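Local coordinates for hypothetical protein Cgl3021 (Corynebacterium glutamicum, PDB 2NSF), which catalyses the mycothiol-dependent isomerisation of maleylpyruvate, probably to fumarylpyruvate, with a zinc ion bound in its helical N-terminal domain, at residues A[50-55]-A[116-121]; A[66-71]-A[108-113]; A[224-229]-A[247-252]; A[236-241]-A[255-260]. One frame throughout, in Å; residues are numbered along the deposited sequence.

Interaction 1: residues A[50-55]-A[116-121]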
loop_
_atom_site.group_PDB
_atom_site.type_symbol
_atom_site.label_atom_id
_atom_site.label_comp_id
_atom_site.label_asym_id
_atom_site.label_seq_id
_atom_site.Cartn_x
_atom_site.Cartn_y
_atom_site.Cartn_z
ATOM N N VAL A 50 7.495 14.552 -11.244
ATOM C CA VAL A 50 8.161 15.331 -10.207
ATOM C C VAL A 50 9.553 15.716 -10.702
ATOM O O VAL A 50 10.258 14.892 -11.279
ATOM C CB VAL A 50 8.303 14.521 -8.896
ATOM C CG1 VAL A 50 9.118 15.312 -7.879
ATOM C CG2 VAL A 50 6.927 14.200 -8.332
ATOM N N ASP A 51 9.934 16.971 -10.490
ATOM C CA ASP A 51 11.248 17.447 -10.914
ATOM C C ASP A 51 12.272 17.144 -9.827
ATOM O O ASP A 51 11.930 17.089 -8.648
ATOM C CB ASP A 51 11.224 18.956 -11.169
ATOM C CG ASP A 51 10.246 19.348 -12.256
ATOM O OD1 ASP A 51 10.264 18.718 -13.334
ATOM O OD2 ASP A 51 9.470 20.299 -12.033
ATOM N N ASN A 52 13.528 16.957 -10.226
ATOM C CA ASN A 52 14.590 16.661 -9.269
ATOM C C ASN A 52 14.648 17.699 -8.158
ATOM O O ASN A 52 14.885 17.370 -6.997
ATOM C CB ASN A 52 15.944 16.598 -9.981
ATOM C CG ASN A 52 16.094 15.353 -10.830
ATOM O OD1 ASN A 52 15.131 14.617 -11.044
ATOM N ND2 ASN A 52 17.303 15.111 -11.322
ATOM N N ALA A 53 14.417 18.959 -8.518
ATOM C CA ALA A 53 14.460 20.042 -7.544
ATOM C C ALA A 53 13.317 19.964 -6.537
ATOM O O ALA A 53 13.347 20.631 -5.505
ATOM C CB ALA A 53 14.432 21.389 -8.264
ATOM N N GLU A 54 12.316 19.139 -6.835
ATOM C CA GLU A 54 11.157 18.992 -5.957
ATOM C C GLU A 54 11.255 17.809 -4.989
ATOM O O GLU A 54 10.400 17.648 -4.118
ATOM C CB GLU A 54 9.883 18.852 -6.799
ATOM C CG GLU A 54 9.667 19.979 -7.806
ATOM C CD GLU A 54 8.457 19.744 -8.698
ATOM O OE1 GLU A 54 8.338 18.638 -9.267
ATOM O OE2 GLU A 54 7.628 20.669 -8.835
ATOM N N PHE A 55 12.291 16.989 -5.133
ATOM C CA PHE A 55 12.473 15.829 -4.257
ATOM C C PHE A 55 12.606 16.233 -2.791
ATOM O O PHE A 55 12.113 15.540 -1.899
ATOM C CB PHE A 55 13.715 15.033 -4.677
ATOM C CG PHE A 55 13.475 14.070 -5.813
ATOM C CD1 PHE A 55 12.640 14.405 -6.874
ATOM C CD2 PHE A 55 14.126 12.838 -5.841
ATOM C CE1 PHE A 55 12.455 13.530 -7.945
ATOM C CE2 PHE A 55 13.950 11.954 -6.907
ATOM C CZ PHE A 55 13.114 12.304 -7.962
ATOM N N ALA A 116 20.107 9.479 -8.438
ATOM C CA ALA A 116 20.499 8.233 -7.783
ATOM C C ALA A 116 19.239 7.523 -7.294
ATOM O O ALA A 116 19.138 6.298 -7.363
ATOM C CB ALA A 116 21.425 8.521 -6.613
ATOM N N LEU A 117 18.282 8.301 -6.802
ATOM C CA LEU A 117 17.030 7.737 -6.311
ATOM C C LEU A 117 16.177 7.212 -7.458
ATOM O O LEU A 117 15.500 6.197 -7.319
ATOM C CB LEU A 117 16.251 8.778 -5.500
ATOM C CG LEU A 117 16.814 9.121 -4.116
ATOM C CD1 LEU A 117 15.944 10.160 -3.431
ATOM C CD2 LEU A 117 16.877 7.853 -3.270
ATOM N N ARG A 118 16.195 7.901 -8.595
ATOM C CA ARG A 118 15.419 7.434 -9.739
ATOM C C ARG A 118 16.008 6.111 -10.211
ATOM O O ARG A 118 15.280 5.209 -10.617
ATOM C CB ARG A 118 15.447 8.457 -10.886
ATOM C CG ARG A 118 14.714 9.767 -10.606
ATOM C CD ARG A 118 14.819 10.706 -11.806
ATOM N NE ARG A 118 14.274 12.034 -11.539
ATOM C CZ ARG A 118 12.980 12.342 -11.558
ATOM N NH1 ARG A 118 12.072 11.414 -11.838
ATOM N NH2 ARG A 118 12.596 13.583 -11.292
ATOM N N ASN A 119 17.331 5.986 -10.152
ATOM C CA ASN A 119 17.979 4.758 -10.590
ATOM C C ASN A 119 17.678 3.609 -9.632
ATOM O O ASN A 119 17.468 2.477 -10.067
ATOM C CB ASN A 119 19.494 4.966 -10.732
ATOM C CG ASN A 119 19.845 5.893 -11.886
ATOM O OD1 ASN A 119 19.214 5.845 -12.946
ATOM N ND2 ASN A 119 20.859 6.731 -11.692
ATOM N N LEU A 120 17.654 3.908 -8.338
ATOM C CA LEU A 120 17.359 2.904 -7.317
ATOM C C LEU A 120 15.927 2.402 -7.506
ATOM O O LEU A 120 15.657 1.200 -7.443
ATOM C CB LEU A 120 17.520 3.521 -5.923
ATOM C CG LEU A 120 17.015 2.721 -4.716
ATOM C CD1 LEU A 120 17.630 1.332 -4.712
ATOM C CD2 LEU A 120 17.350 3.467 -3.430
ATOM N N HIS A 121 15.005 3.330 -7.740
ATOM C CA HIS A 121 13.613 2.953 -7.961
ATOM C C HIS A 121 13.518 2.034 -9.174
ATOM O O HIS A 121 12.943 0.951 -9.114
ATOM C CB HIS A 121 12.748 4.190 -8.206
ATOM C CG HIS A 121 11.388 3.866 -8.745
ATOM N ND1 HIS A 121 10.463 3.133 -8.032
ATOM C CD2 HIS A 121 10.821 4.118 -9.950
ATOM C CE1 HIS A 121 9.386 2.944 -8.774
ATOM N NE2 HIS A 121 9.577 3.530 -9.943
#
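Arg118 reaches out from helix 114-133 and drives its guanidinium into the turn formed by residues 50-55. The tight part of the contact is polar. Asn52 OD1 is gripped side-on by two nitrogens of the same arginine, at 2.8 Å from Arg118 NE and 2.7 Å from Arg118 NH2, with the amide and guanidinium planes only 26° apart. Arg118 NH2 spends its other hydrogen on the backbone: its bond to Val50 O is 2.7 Å long and lies in the guanidinium plane, although it meets the carbonyl at a tilt. The arginine chain is extended from CG to NE, and this straight arm carries the group across the gap between helix and turn. Over one guanidinium face lies Phe55, whose CZ is 3.6 Å from Arg118 CZ; the two planes are inclined at 52°, so the ring leans on the cation without stacking flat. Leu117 touches the same ring near its edge, with CD1 4.0 Å from Phe55 CD2. The far side of the turn is looser and faces solvent. There Asp51 and Ala53 are exposed, and the turn is held locally by the nearly straight 2.6 Å bond from Asp51 N to Glu54 OE1. Arg118 NH1 is bonded to Leu47 O, and Asn52 ND2 to Asp115. The contact thus ties the connection between helices 29-49 and 66-89 to the first turns of helix 114-133, while Phe55 also packs on Leu47, Ile70 and Pro114.

Interaction 2: residues A[66-71]-A[108-113]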
loop_
_atom_site.group_PDB
_atom_site.type_symbol
_atom_site.label_atom_id
_atom_site.label_comp_id
_atom_site.label_asym_id
_atom_site.label_seq_id
_atom_site.Cartn_x
_atom_site.Cartn_y
_atom_site.Cartn_z
ATOM N N ARG A 66 9.694 14.130 -0.459
ATOM C CA ARG A 66 9.478 13.186 -1.541
ATOM C C ARG A 66 10.612 12.164 -1.571
ATOM O O ARG A 66 10.388 10.988 -1.849
ATOM C CB ARG A 66 9.387 13.913 -2.881
ATOM C CG ARG A 66 8.108 14.715 -3.081
ATOM C CD ARG A 66 7.987 15.097 -4.550
ATOM N NE ARG A 66 6.709 15.714 -4.890
ATOM C CZ ARG A 66 6.376 16.966 -4.598
ATOM N NH1 ARG A 66 7.226 17.753 -3.952
ATOM N NH2 ARG A 66 5.194 17.436 -4.972
ATOM N N SER A 67 11.828 12.612 -1.267
ATOM C CA SER A 67 12.985 11.720 -1.257
ATOM C C SER A 67 12.778 10.547 -0.302
ATOM O O SER A 67 13.138 9.418 -0.625
ATOM C CB SER A 67 14.251 12.484 -0.863
ATOM O OG SER A 67 14.656 13.362 -1.904
ATOM N N HIS A 68 12.215 10.817 0.873
ATOM C CA HIS A 68 11.963 9.758 1.849
ATOM C C HIS A 68 10.985 8.744 1.259
ATOM O O HIS A 68 11.190 7.533 1.353
ATOM C CB HIS A 68 11.357 10.319 3.141
ATOM C CG HIS A 68 12.327 11.063 4.009
ATOM N ND1 HIS A 68 12.612 12.398 3.832
ATOM C CD2 HIS A 68 13.048 10.663 5.083
ATOM C CE1 HIS A 68 13.465 12.791 4.763
ATOM N NE2 HIS A 68 13.745 11.757 5.535
ATOM N N LEU A 69 9.915 9.249 0.654
ATOM C CA LEU A 69 8.898 8.389 0.054
ATOM C C LEU A 69 9.451 7.564 -1.099
ATOM O O LEU A 69 9.208 6.360 -1.196
ATOM C CB LEU A 69 7.719 9.239 -0.434
ATOM C CG LEU A 69 6.614 8.497 -1.192
ATOM C CD1 LEU A 69 5.961 7.470 -0.272
ATOM C CD2 LEU A 69 5.587 9.489 -1.708
ATOM N N ILE A 70 10.199 8.213 -1.983
ATOM C CA ILE A 70 10.781 7.532 -3.130
ATOM C C ILE A 70 11.736 6.432 -2.676
ATOM O O ILE A 70 11.751 5.340 -3.247
ATOM C CB ILE A 70 11.503 8.558 -4.043
ATOM C CG1 ILE A 70 10.457 9.506 -4.644
ATOM C CG2 ILE A 70 12.274 7.849 -5.149
ATOM C CD1 ILE A 70 11.031 10.805 -5.202
ATOM N N ALA A 71 12.525 6.724 -1.645
ATOM C CA ALA A 71 13.463 5.743 -1.111
ATOM C C ALA A 71 12.682 4.570 -0.540
ATOM O O ALA A 71 12.991 3.416 -0.809
ATOM C CB ALA A 71 14.328 6.376 -0.026
ATOM N N TYR A 108 18.943 7.141 5.068
ATOM C CA TYR A 108 20.095 7.231 4.180
ATOM C C TYR A 108 19.649 7.548 2.753
ATOM O O TYR A 108 20.133 8.499 2.133
ATOM C CB TYR A 108 20.872 5.915 4.186
ATOM C CG TYR A 108 22.027 5.899 3.211
ATOM C CD1 TYR A 108 23.199 6.608 3.474
ATOM C CD2 TYR A 108 21.940 5.190 2.011
ATOM C CE1 TYR A 108 24.260 6.612 2.563
ATOM C CE2 TYR A 108 22.991 5.188 1.093
ATOM C CZ TYR A 108 24.147 5.900 1.378
ATOM O OH TYR A 108 25.198 5.896 0.483
ATOM N N GLY A 109 18.719 6.750 2.241
ATOM C CA GLY A 109 18.227 6.960 0.893
ATOM C C GLY A 109 17.705 8.365 0.651
ATOM O O GLY A 109 17.896 8.921 -0.430
ATOM N N SER A 110 17.060 8.950 1.656
ATOM C CA SER A 110 16.503 10.293 1.513
ATOM C C SER A 110 17.558 11.371 1.273
ATOM O O SER A 110 17.231 12.470 0.828
ATOM C CB SER A 110 15.671 10.661 2.747
ATOM O OG SER A 110 16.484 10.990 3.860
ATOM N N THR A 111 18.820 11.063 1.561
ATOM C CA THR A 111 19.890 12.040 1.368
ATOM C C THR A 111 20.508 11.970 -0.019
ATOM O O THR A 111 21.196 12.900 -0.441
ATOM C CB THR A 111 21.040 11.844 2.382
ATOM O OG1 THR A 111 21.747 10.638 2.073
ATOM C CG2 THR A 111 20.498 11.765 3.801
ATOM N N LEU A 112 20.270 10.869 -0.726
ATOM C CA LEU A 112 20.841 10.674 -2.050
ATOM C C LEU A 112 20.346 11.704 -3.059
ATOM O O LEU A 112 19.263 12.278 -2.902
ATOM C CB LEU A 112 20.526 9.262 -2.560
ATOM C CG LEU A 112 20.975 8.100 -1.662
ATOM C CD1 LEU A 112 20.636 6.778 -2.325
ATOM C CD2 LEU A 112 22.470 8.201 -1.398
ATOM N N ASN A 113 21.153 11.947 -4.089
ATOM C CA ASN A 113 20.770 12.905 -5.116
ATOM C C ASN A 113 19.607 12.316 -5.908
ATOM O O ASN A 113 19.462 11.097 -6.006
ATOM C CB ASN A 113 21.945 13.207 -6.054
ATOM C CG ASN A 113 22.427 11.984 -6.801
ATOM O OD1 ASN A 113 23.172 11.164 -6.262
ATOM N ND2 ASN A 113 21.994 11.847 -8.050
HETATM O O HOH W 1 17.045 13.618 -3.320
#
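His68 and Ser110 meet through two first torsions: chi1 of -74° sets the histidine CG beside its backbone N, and chi1 of 76° tucks Ser110 OG between its own N and carbonyl carbon. The imidazole is thereby swung back against the 108-113 turn even though the bond from CA to CB leads away from it. Ser110 CB sits almost exactly over the ring centre, 5° off the normal, in a CH-pi contact of 3.4 Å to the His68 centroid. Ser110 OG lies over the same face, 3.3 Å from His68 NE2. Both polar ends have partners nearby: Ser110 OG bonds to Ala107 O and His68 ND1 to Thr65 OG1, which helps fix the rotation of the imidazole. One turn along the helix, Ala71 CB lies 4.0 Å from Gly109 CA, and the absence of a side chain on Gly109 lets the two backbones approach closely here. Ser67 CB touches the backbone at Ser110 O, 3.4 Å away. A water joins the two segments, 2.8 Å from Ser67 OG and donating to Leu112 O. Helix 99-109 runs out here into a type I turn from Gly109 to Leu112, closed by Leu112 N to Gly109 O; just before it, Tyr108 O accepts from both N and OG1 of Thr111. This end of helix 99-109 is packed against the first turns of helix 66-89, which continues directly into the zinc ligand His72, while Leu117 of helix 114-133 borders the contact through Ser67, Ile70 and Leu112.

Interaction 3: residues A[224-229]-A[247-252]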
loop_
_atom_site.group_PDB
_atom_site.type_symbol
_atom_site.label_atom_id
_atom_site.label_comp_id
_atom_site.label_asym_id
_atom_site.label_seq_id
_atom_site.Cartn_x
_atom_site.Cartn_y
_atom_site.Cartn_z
ATOM N N ASP A 224 -22.358 3.500 19.874
ATOM C CA ASP A 224 -22.757 4.638 19.083
ATOM C C ASP A 224 -22.214 4.502 17.679
ATOM O O ASP A 224 -21.020 4.649 17.441
ATOM C CB ASP A 224 -22.279 5.918 19.747
ATOM C CG ASP A 224 -22.841 6.074 21.145
ATOM O OD1 ASP A 224 -24.032 5.746 21.330
ATOM O OD2 ASP A 224 -22.105 6.513 22.049
ATOM N N GLU A 225 -23.115 4.198 16.754
ATOM C CA GLU A 225 -22.729 4.028 15.371
ATOM C C GLU A 225 -22.512 5.363 14.676
ATOM O O GLU A 225 -23.303 6.296 14.826
ATOM C CB GLU A 225 -23.796 3.242 14.612
ATOM C CG GLU A 225 -23.434 2.997 13.161
ATOM C CD GLU A 225 -24.596 2.489 12.339
ATOM O OE1 GLU A 225 -25.587 3.231 12.167
ATOM O OE2 GLU A 225 -24.517 1.342 11.863
ATOM N N VAL A 226 -21.416 5.450 13.935
ATOM C CA VAL A 226 -21.091 6.635 13.161
ATOM C C VAL A 226 -20.772 6.102 11.771
ATOM O O VAL A 226 -19.818 5.346 11.592
ATOM C CB VAL A 226 -19.869 7.380 13.720
ATOM C CG1 VAL A 226 -19.526 8.570 12.823
ATOM C CG2 VAL A 226 -20.162 7.856 15.131
ATOM N N VAL A 227 -21.591 6.477 10.794
ATOM C CA VAL A 227 -21.396 6.021 9.427
ATOM C C VAL A 227 -20.732 7.090 8.577
ATOM O O VAL A 227 -21.264 8.194 8.424
ATOM C CB VAL A 227 -22.740 5.637 8.773
ATOM C CG1 VAL A 227 -22.503 5.064 7.383
ATOM C CG2 VAL A 227 -23.469 4.629 9.643
ATOM N N VAL A 228 -19.558 6.765 8.043
ATOM C CA VAL A 228 -18.821 7.678 7.176
ATOM C C VAL A 228 -19.029 7.114 5.781
ATOM O O VAL A 228 -18.574 6.012 5.478
ATOM C CB VAL A 228 -17.320 7.693 7.524
ATOM C CG1 VAL A 228 -16.550 8.516 6.497
ATOM C CG2 VAL A 228 -17.128 8.273 8.916
ATOM N N SER A 229 -19.720 7.869 4.931
ATOM C CA SER A 229 -20.024 7.379 3.595
ATOM C C SER A 229 -19.538 8.235 2.431
ATOM O O SER A 229 -19.262 9.428 2.574
ATOM C CB SER A 229 -21.535 7.179 3.465
ATOM O OG SER A 229 -22.205 8.411 3.665
ATOM N N VAL A 247 -15.900 12.171 1.871
ATOM C CA VAL A 247 -16.894 11.515 2.718
ATOM C C VAL A 247 -17.687 12.470 3.602
ATOM O O VAL A 247 -17.296 13.620 3.805
ATOM C CB VAL A 247 -16.221 10.475 3.643
ATOM C CG1 VAL A 247 -15.432 9.467 2.819
ATOM C CG2 VAL A 247 -15.298 11.178 4.626
ATOM N N THR A 248 -18.806 11.978 4.129
ATOM C CA THR A 248 -19.646 12.750 5.045
ATOM C C THR A 248 -20.006 11.822 6.198
ATOM O O THR A 248 -19.881 10.599 6.074
ATOM C CB THR A 248 -20.947 13.258 4.386
ATOM O OG1 THR A 248 -21.730 12.148 3.931
ATOM C CG2 THR A 248 -20.625 14.174 3.216
ATOM N N SER A 249 -20.448 12.397 7.312
ATOM C CA SER A 249 -20.801 11.615 8.493
ATOM C C SER A 249 -22.289 11.647 8.820
ATOM O O SER A 249 -22.959 12.659 8.630
ATOM C CB SER A 249 -20.014 12.116 9.708
ATOM O OG SER A 249 -20.446 11.478 10.897
ATOM N N SER A 250 -22.793 10.526 9.320
ATOM C CA SER A 250 -24.197 10.405 9.691
ATOM C C SER A 250 -24.518 11.285 10.898
ATOM O O SER A 250 -25.685 11.545 11.191
ATOM C CB SER A 250 -24.522 8.947 10.016
ATOM O OG SER A 250 -23.727 8.490 11.094
ATOM N N THR A 251 -23.477 11.735 11.596
ATOM C CA THR A 251 -23.652 12.592 12.767
ATOM C C THR A 251 -23.332 14.043 12.435
ATOM O O THR A 251 -23.331 14.905 13.316
ATOM C CB THR A 251 -22.735 12.165 13.921
ATOM O OG1 THR A 251 -21.367 12.280 13.508
ATOM C CG2 THR A 251 -23.023 10.729 14.327
ATOM N N GLY A 252 -23.048 14.305 11.162
ATOM C CA GLY A 252 -22.734 15.656 10.736
ATOM C C GLY A 252 -21.268 16.023 10.858
ATOM O O GLY A 252 -20.841 17.054 10.341
HETATM O O HOH W 2 -25.014 7.620 13.289
HETATM O O HOH W 3 -21.264 11.307 1.211
#
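Ser229, Val228 and Ser250 have the most surface buried where residues 224-229 run antiparallel to 247-252. Ser229 forms the hydrogen-bonded pair with Thr248: Ser229 N to Thr248 O and Thr248 N to Ser229 O are each 3.0 Å. A water spans the edge of this pair, donating to Ser229 O and lying 2.9 Å from Thr248 OG1. Val228 faces the other side of the sheet, in a non-hydrogen-bonded pair with Ser249. Its chi1 of 173° turns CG1 onto Val247, 3.5 Å from both Val247 CB and Val247 CG2, tighter than usual for carbon. Beyond the strand end, Ser250 keeps the pairing going with its side chain. Its OG accepts from Val227 N at 3.0 Å in a nearly straight bond (168°), while Ser250 N donates to Val227 O. The hydroxyl thus stands in for a strand carbonyl as the chain enters the type I turn from Ser249 to Gly252. Val226 CG1 packs on Ser249 OG, which also pairs with Thr251 OG1. Strand 247-249 is an outermost strand of a four-stranded mixed sheet, reached from neighbouring strand 226-230 through helix 232-239: a strand-helix-strand connection joining antiparallel neighbours.

Interaction 4: residues A[236-241]-A[255-260]. With SO4 (sulfate ion), chain D.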
loop_
_atom_site.group_PDB
_atom_site.type_symbol
_atom_site.label_atom_id
_atom_site.label_comp_id
_atom_site.label_asym_id
_atom_site.label_seq_id
_atom_site.Cartn_x
_atom_site.Cartn_y
_atom_site.Cartn_z
ATOM N N VAL A 236 -11.903 4.973 0.980
ATOM C CA VAL A 236 -10.566 4.408 1.086
ATOM C C VAL A 236 -9.553 5.523 1.362
ATOM O O VAL A 236 -8.650 5.341 2.172
ATOM C CB VAL A 236 -10.177 3.613 -0.177
ATOM C CG1 VAL A 236 -8.712 3.158 -0.087
ATOM C CG2 VAL A 236 -11.082 2.389 -0.302
ATOM N N ARG A 237 -9.695 6.678 0.711
ATOM C CA ARG A 237 -8.767 7.782 0.985
ATOM C C ARG A 237 -8.892 8.119 2.467
ATOM O O ARG A 237 -7.894 8.342 3.159
ATOM C CB ARG A 237 -9.109 9.031 0.159
ATOM C CG ARG A 237 -8.343 10.289 0.599
ATOM C CD ARG A 237 -8.783 11.550 -0.150
ATOM N NE ARG A 237 -8.125 11.702 -1.450
ATOM C CZ ARG A 237 -6.860 12.088 -1.616
ATOM N NH1 ARG A 237 -6.356 12.197 -2.837
ATOM N NH2 ARG A 237 -6.101 12.371 -0.565
ATOM N N TYR A 238 -10.132 8.153 2.946
ATOM C CA TYR A 238 -10.416 8.457 4.344
ATOM C C TYR A 238 -9.828 7.414 5.293
ATOM O O TYR A 238 -9.120 7.758 6.242
ATOM C CB TYR A 238 -11.935 8.545 4.565
ATOM C CG TYR A 238 -12.335 8.587 6.024
ATOM C CD1 TYR A 238 -12.127 9.729 6.798
ATOM C CD2 TYR A 238 -12.894 7.467 6.642
ATOM C CE1 TYR A 238 -12.468 9.756 8.155
ATOM C CE2 TYR A 238 -13.236 7.482 7.996
ATOM C CZ TYR A 238 -13.019 8.629 8.744
ATOM O OH TYR A 238 -13.350 8.646 10.079
ATOM N N ALA A 239 -10.119 6.142 5.037
ATOM C CA ALA A 239 -9.628 5.063 5.892
ATOM C C ALA A 239 -8.108 4.997 5.898
ATOM O O ALA A 239 -7.495 4.619 6.900
ATOM C CB ALA A 239 -10.209 3.726 5.433
ATOM N N ALA A 240 -7.503 5.371 4.775
ATOM C CA ALA A 240 -6.050 5.349 4.649
ATOM C C ALA A 240 -5.387 6.544 5.333
ATOM O O ALA A 240 -4.162 6.701 5.273
ATOM C CB ALA A 240 -5.660 5.303 3.170
ATOM N N GLY A 241 -6.193 7.377 5.981
ATOM C CA GLY A 241 -5.676 8.537 6.683
ATOM C C GLY A 241 -5.221 9.640 5.747
ATOM O O GLY A 241 -4.412 10.492 6.111
ATOM N N PRO A 255 -15.183 11.925 12.102
ATOM C CA PRO A 255 -14.131 11.763 13.104
ATOM C C PRO A 255 -12.817 11.366 12.460
ATOM O O PRO A 255 -12.795 10.903 11.321
ATOM C CB PRO A 255 -14.678 10.654 13.992
ATOM C CG PRO A 255 -15.393 9.783 13.004
ATOM C CD PRO A 255 -16.126 10.792 12.138
ATOM N N GLU A 256 -11.718 11.563 13.180
ATOM C CA GLU A 256 -10.438 11.151 12.641
ATOM C C GLU A 256 -10.438 9.638 12.764
ATOM O O GLU A 256 -10.724 9.086 13.826
ATOM C CB GLU A 256 -9.279 11.766 13.426
ATOM C CG GLU A 256 -8.958 13.182 12.976
ATOM C CD GLU A 256 -8.766 13.275 11.471
ATOM O OE1 GLU A 256 -7.819 12.646 10.950
ATOM O OE2 GLU A 256 -9.566 13.971 10.808
ATOM N N PRO A 257 -10.135 8.942 11.665
ATOM C CA PRO A 257 -10.115 7.481 11.684
ATOM C C PRO A 257 -8.939 6.906 12.452
ATOM O O PRO A 257 -7.955 7.604 12.727
ATOM C CB PRO A 257 -10.044 7.133 10.206
ATOM C CG PRO A 257 -9.144 8.221 9.682
ATOM C CD PRO A 257 -9.724 9.454 10.345
ATOM N N PRO A 258 -9.036 5.627 12.834
ATOM C CA PRO A 258 -7.947 4.981 13.563
ATOM C C PRO A 258 -6.749 4.974 12.617
ATOM O O PRO A 258 -6.916 4.961 11.399
ATOM C CB PRO A 258 -8.479 3.571 13.807
ATOM C CG PRO A 258 -9.955 3.780 13.899
ATOM C CD PRO A 258 -10.226 4.759 12.781
ATOM N N ARG A 259 -5.548 4.983 13.175
ATOM C CA ARG A 259 -4.336 4.979 12.370
ATOM C C ARG A 259 -4.194 3.721 11.502
ATOM O O ARG A 259 -4.693 2.646 11.851
ATOM C CB ARG A 259 -3.122 5.109 13.287
ATOM C CG ARG A 259 -3.101 4.053 14.381
ATOM C CD ARG A 259 -2.105 4.378 15.482
ATOM N NE ARG A 259 -2.354 5.689 16.075
ATOM C CZ ARG A 259 -1.734 6.149 17.158
ATOM N NH1 ARG A 259 -0.828 5.402 17.776
ATOM N NH2 ARG A 259 -2.013 7.362 17.619
ATOM N N TRP A 260 -3.512 3.888 10.367
ATOM C CA TRP A 260 -3.204 2.843 9.387
ATOM C C TRP A 260 -1.983 3.319 8.662
ATOM O O TRP A 260 -0.857 3.397 9.174
ATOM C CB TRP A 260 -4.326 2.684 8.343
ATOM C CG TRP A 260 -4.124 1.485 7.425
ATOM C CD1 TRP A 260 -4.283 0.180 7.776
ATOM C CD2 TRP A 260 -3.725 1.476 6.033
ATOM N NE1 TRP A 260 -4.019 -0.641 6.711
ATOM C CE2 TRP A 260 -3.671 0.121 5.631
ATOM C CE3 TRP A 260 -3.407 2.471 5.097
ATOM C CZ2 TRP A 260 -3.318 -0.266 4.331
ATOM C CZ3 TRP A 260 -3.053 2.081 3.793
ATOM C CH2 TRP A 260 -3.012 0.720 3.432
HETATM S S SO4 D . -9.846 11.360 -5.002
HETATM O O1 SO4 D . -9.242 12.593 -5.555
HETATM O O2 SO4 D . -9.595 10.147 -5.806
HETATM O O3 SO4 D . -9.635 11.180 -3.553
HETATM O O4 SO4 D . -11.275 11.580 -5.122
HETATM O O HOH W 4 -6.134 6.019 8.931
#
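At the Schellman-capped C-terminal end of helix 232-239, Tyr238 lies against Pro255 and Pro257 of the chain's C-terminal tail. Tyr238 OH donates a 2.6 Å hydrogen bond to Pro255 O, approaching from above the carbonyl plane. Pro257 lies over one face of the tyrosine ring: its CG makes a CH-pi contact 4.2 Å from the centroid, offset toward the rim, while Pro257 CD is 3.5 Å from Tyr238 CE1. A chi1 of 169° swings the phenol out to the tail. In the Schellman motif itself, Gly241 takes a positive phi and its N bonds back to Tyr238 O. Beside this turn a water donates to both Ala239 O and Pro258 O, each at 2.8 Å, bridging helix end and tail. Further along, Trp260 comes against the last turn with its six-membered ring, CE3 being 3.9 Å from Ala240 CA. Trp260 also packs on Ile193 of helix 183-199 and on Ile167 of helix 156-171, which carries Glu164 and His168; its side chain is about 8 Å from the zinc ion. Away from the tail, Arg237 bends at chi3 (-83°) and directs NE to a sulfate ion, probably from the crystallisation liquor, in a nearly straight 2.6 Å bond to O3, the sulfate also being held by Gly179 N.

Interactions 1 and 2 adjoin in the helical N-terminal domain, their centres 8 Å apart, with 2 nested in the chain loop closed by 1; Phe55 O meets Ser67 N at 3.0 Å, a probable hydrogen bond. Interactions 3 and 4 share the C-terminal domain, centres 13 Å apart, and their segments alternate along the chain; Val228 CG1 packs 3.8 Å from Tyr238 CE2. The two pairs do not touch, interactions 2 and 4 being about 11 Å apart at their nearest atoms. Ala71 of interaction 2 directly precedes His72, which holds the zinc ion with Glu164 and His168. From the side chain of His68 to the zinc ion is about 11 Å, and from that of Trp260 about 8 Å.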